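Local coordinates for protein pullulanase (Bacillus acidopullulyticus, PDB 2WAN) that hydrolyses alpha-1,6-glucosidic linkages in pullulan and probably in branched starch polysaccharides, acting as a debranching glycoside hydrolase with a barrel-type catalytic domain, at residues 575-578 and 579-583; 562-565 and 566-569. All coordinates share one frame; numbering follows the deposited sequence.

Interaction 1. Residues 575-578 and 579-583; sequences RTDS and NGNYT
Asp577 and Asn581 meet across a tight reversal of the chain, a type I beta turn running from Asp577 to Gly580. The carboxylate oxygen Asp577 OD1 accepts from Asn581 N at 3.0 Å, the donor approaching from above the carboxylate plane. A second, weak bond comes from Asn579 N. The chi1 of 59° sets CG between the backbone N and the carbonyl carbon, and this turns the carboxylate inward over the turn. The backbone closes the same loop: Gly580 N donates to Asp577 O at 3.1 Å, and Asp577 N donates to Asn581 O at 2.9 Å. Gly580 has a positive phi of 89°, where a CB would press on the preceding carbonyl oxygen. The Asp577 and Asn581 side chains lie side by side with their flat groups 84° apart. A water joins Asp577 OD2, Asn581 OD1 and Asn579 ND2. With an alanine here Asn581 N and the bridging water lose the carboxylate, and the turn would probably be less firmly held.

Beyond the turn, Thr576 and Tyr582 form a single beta bridge. Thr583 N donates to Arg575 O at 3.0 Å, and Thr583 OG1 lies 3.3 Å from Arg575 CB. Thr576 CG2 lies 4.2 Å from Tyr582 CD2, the two side chains pointing the same way. Glu591 binds both Arg575 NH1 and Thr583 OG1, while Glu595 pairs with Arg575 NE. Thr576 OG1 bonds to Tyr118 and Arg303, and Asn579 OD1 to Lys128. Along the chain, this loop of the catalytic domain follows helix 564-568 and precedes helix 597-614; its side chains bond to residues of strands 114-121 and 124-129, in a sheet nearer the N-terminus.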
# COMPACT_ATOMS: atom_id res chain seq x y z
N ARG A 575 -8.21 -4.18 -11.53
CA ARG A 575 -9.21 -3.12 -11.71
C ARG A 575 -9.32 -2.71 -13.18
O ARG A 575 -8.32 -2.52 -13.86
CB ARG A 575 -8.93 -1.91 -10.79
CG ARG A 575 -8.96 -2.27 -9.29
CD ARG A 575 -8.75 -1.05 -8.36
NE ARG A 575 -8.88 -1.50 -6.98
CZ ARG A 575 -7.95 -1.37 -6.03
NH1 ARG A 575 -6.81 -0.72 -6.28
NH2 ARG A 575 -8.19 -1.86 -4.81
N THR A 576 -10.55 -2.62 -13.66
CA THR A 576 -10.79 -2.17 -15.03
C THR A 576 -11.83 -1.05 -14.99
O THR A 576 -12.61 -0.95 -14.03
CB THR A 576 -11.30 -3.31 -15.94
OG1 THR A 576 -12.51 -3.85 -15.41
CG2 THR A 576 -10.25 -4.42 -16.07
N ASP A 577 -11.82 -0.20 -16.01
CA ASP A 577 -12.79 0.89 -16.11
C ASP A 577 -13.99 0.48 -16.96
O ASP A 577 -14.11 -0.68 -17.36
CB ASP A 577 -12.14 2.19 -16.64
CG ASP A 577 -11.50 2.03 -18.02
OD1 ASP A 577 -11.94 1.18 -18.83
OD2 ASP A 577 -10.55 2.78 -18.31
N SER A 578 -14.88 1.43 -17.24
CA SER A 578 -16.11 1.11 -17.94
C SER A 578 -15.92 0.88 -19.44
O SER A 578 -16.82 0.35 -20.11
CB SER A 578 -17.18 2.16 -17.65
OG SER A 578 -17.56 2.07 -16.28
N ASN A 579 -14.75 1.27 -19.95
CA ASN A 579 -14.33 0.97 -21.31
C ASN A 579 -13.75 -0.44 -21.45
O ASN A 579 -13.54 -0.91 -22.57
CB ASN A 579 -13.30 1.98 -21.82
CG ASN A 579 -13.85 3.38 -21.92
OD1 ASN A 579 -15.04 3.58 -22.20
ND2 ASN A 579 -13.00 4.37 -21.69
N GLY A 580 -13.48 -1.08 -20.32
CA GLY A 580 -12.87 -2.41 -20.32
C GLY A 580 -11.35 -2.42 -20.31
O GLY A 580 -10.73 -3.45 -20.61
N ASN A 581 -10.75 -1.28 -19.97
CA ASN A 581 -9.30 -1.14 -19.91
C ASN A 581 -8.78 -1.31 -18.48
O ASN A 581 -9.45 -0.94 -17.54
CB ASN A 581 -8.87 0.22 -20.46
CG ASN A 581 -9.08 0.33 -21.96
OD1 ASN A 581 -9.77 1.23 -22.44
ND2 ASN A 581 -8.49 -0.59 -22.71
N TYR A 582 -7.58 -1.87 -18.34
CA TYR A 582 -6.94 -1.97 -17.03
C TYR A 582 -6.56 -0.58 -16.52
O TYR A 582 -5.93 0.18 -17.25
CB TYR A 582 -5.67 -2.81 -17.12
CG TYR A 582 -5.89 -4.28 -17.45
CD1 TYR A 582 -5.78 -4.75 -18.76
CD2 TYR A 582 -6.15 -5.21 -16.44
CE1 TYR A 582 -5.96 -6.12 -19.06
CE2 TYR A 582 -6.33 -6.57 -16.73
CZ TYR A 582 -6.23 -7.02 -18.04
OH TYR A 582 -6.41 -8.36 -18.32
N THR A 583 -6.95 -0.25 -15.30
CA THR A 583 -6.57 1.05 -14.70
C THR A 583 -5.13 0.98 -14.19
O THR A 583 -4.61 -0.12 -13.92
CB THR A 583 -7.54 1.52 -13.60
OG1 THR A 583 -7.66 0.53 -12.58
CG2 THR A 583 -8.95 1.79 -14.18
O HOH W 1 -5.62 -2.75 -13.51
O HOH W 2 -10.14 3.54 -21.02

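Interaction 2. Residues 562-565 and 566-569; sequences VSDF and DKIV
Asp564 and Lys567 cross obliquely on one side of a short helix, a turn apart. The lysine chain is bent at chi3 (-71°), which carries CE and NZ back toward the start of the helix. CE comes to 3.5 Å from Val562 O. NZ lies 4.0 Å from Asp564 OD1, a long salt bridge. A water fills in between, donating to Asp564 OD1 at 2.6 Å and accepting from Lys567 NZ at 2.8 Å. Both ends have further partners: Val392 N donates to Asp564 OD1, and Lys567 NZ donates to Thr390 O.

Ser563 is the N-cap. Its chi1 of 68° turns OG over the first turn, where it accepts a weak bond from Asp566 N at 3.3 Å. Tyr574 OH also bonds to this OG. The carboxylate of Asp566 is taken up by the backbone at Met561 N and Gln571 N.

Ile568 lays CG1 3.2 Å from Asp564 O and packs on Ala391 and Val331. The Phe565 ring stacks with Tyr573 and meets Phe602 edge-to-face. The Phe565 carbonyl oxygen accepts from both Ile568 N and Val569 N, the latter at 2.9 Å and nearly straight (171°), as the helix ends.

The chemistry is thus divided. A hydrophobic side is buried among aromatic and aliphatic neighbours. The charged pair reaches the backbone of strand 388-391 and the residue after it. Its charges still probably attract at this distance; the water bridges them, and Val392 N and Thr390 O give each end a further polar partner.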
# COMPACT_ATOMS: atom_id res chain seq x y z
N VAL A 562 -0.89 -12.46 -19.47
CA VAL A 562 0.03 -13.60 -19.36
C VAL A 562 0.22 -14.05 -17.90
O VAL A 562 0.92 -15.04 -17.62
CB VAL A 562 1.41 -13.31 -19.99
CG1 VAL A 562 1.30 -13.19 -21.53
CG2 VAL A 562 2.07 -12.06 -19.36
N SER A 563 -0.40 -13.31 -16.98
CA SER A 563 -0.33 -13.63 -15.55
C SER A 563 -1.21 -14.83 -15.24
O SER A 563 -2.22 -15.05 -15.90
CB SER A 563 -0.75 -12.41 -14.72
OG SER A 563 -2.13 -12.09 -14.85
N ASP A 564 -0.82 -15.62 -14.25
CA ASP A 564 -1.65 -16.75 -13.81
C ASP A 564 -3.07 -16.30 -13.44
O ASP A 564 -4.04 -16.98 -13.79
CB ASP A 564 -0.98 -17.49 -12.65
CG ASP A 564 0.34 -18.11 -13.07
OD1 ASP A 564 0.37 -18.77 -14.13
OD2 ASP A 564 1.37 -17.88 -12.38
N PHE A 565 -3.20 -15.14 -12.80
CA PHE A 565 -4.52 -14.59 -12.47
C PHE A 565 -5.44 -14.49 -13.70
O PHE A 565 -6.58 -14.95 -13.66
CB PHE A 565 -4.40 -13.20 -11.83
CG PHE A 565 -3.86 -13.21 -10.40
CD1 PHE A 565 -4.19 -14.23 -9.51
CD2 PHE A 565 -3.08 -12.15 -9.94
CE1 PHE A 565 -3.71 -14.23 -8.20
CE2 PHE A 565 -2.60 -12.14 -8.63
CZ PHE A 565 -2.92 -13.18 -7.77
N ASP A 566 -4.93 -13.90 -14.79
CA ASP A 566 -5.74 -13.64 -15.99
C ASP A 566 -6.00 -14.91 -16.77
O ASP A 566 -7.01 -14.99 -17.49
CB ASP A 566 -5.11 -12.58 -16.90
CG ASP A 566 -5.65 -11.17 -16.62
OD1 ASP A 566 -6.63 -11.04 -15.85
OD2 ASP A 566 -5.06 -10.20 -17.15
N LYS A 567 -5.11 -15.90 -16.63
CA LYS A 567 -5.34 -17.20 -17.28
C LYS A 567 -6.39 -18.06 -16.55
O LYS A 567 -6.95 -18.98 -17.13
CB LYS A 567 -4.01 -17.95 -17.50
CG LYS A 567 -3.08 -17.25 -18.51
CD LYS A 567 -1.80 -18.04 -18.82
CE LYS A 567 -0.78 -18.07 -17.67
NZ LYS A 567 0.44 -18.84 -18.10
N ILE A 568 -6.65 -17.76 -15.28
CA ILE A 568 -7.60 -18.55 -14.49
C ILE A 568 -8.97 -17.88 -14.42
O ILE A 568 -10.00 -18.54 -14.63
CB ILE A 568 -7.03 -18.89 -13.08
CG1 ILE A 568 -5.70 -19.65 -13.23
CG2 ILE A 568 -8.05 -19.70 -12.23
CD1 ILE A 568 -4.93 -19.84 -11.93
N VAL A 569 -8.99 -16.59 -14.10
CA VAL A 569 -10.25 -15.82 -14.01
C VAL A 569 -10.03 -14.48 -14.74
O VAL A 569 -9.65 -13.48 -14.10
CB VAL A 569 -10.70 -15.55 -12.55
CG1 VAL A 569 -12.17 -15.11 -12.51
CG2 VAL A 569 -10.54 -16.80 -11.66
O HOH W 3 2.20 -18.68 -15.96

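Interaction 2 comes first along the chain, on helix 564-568, and interaction 1 follows in the loop leading to helix 597-614. Their centres are about 16 Å apart. All four segments lie in the alpha-amylase-type catalytic domain, in the connection between barrel strands 547-552 and 618-621. They touch directly: Tyr582 OH of interaction 1 lies 2.6 Å from Asp566 OD2 of interaction 2, a probable hydrogen bond. The two sites face different neighbours. The helix packs against strands 326-332 and 388-391, both in the carbohydrate-binding module 48 range, while the loop reaches the sheet that includes strand 114-121. This one connection therefore joins the catalytic domain to two beta-rich parts of the enzyme.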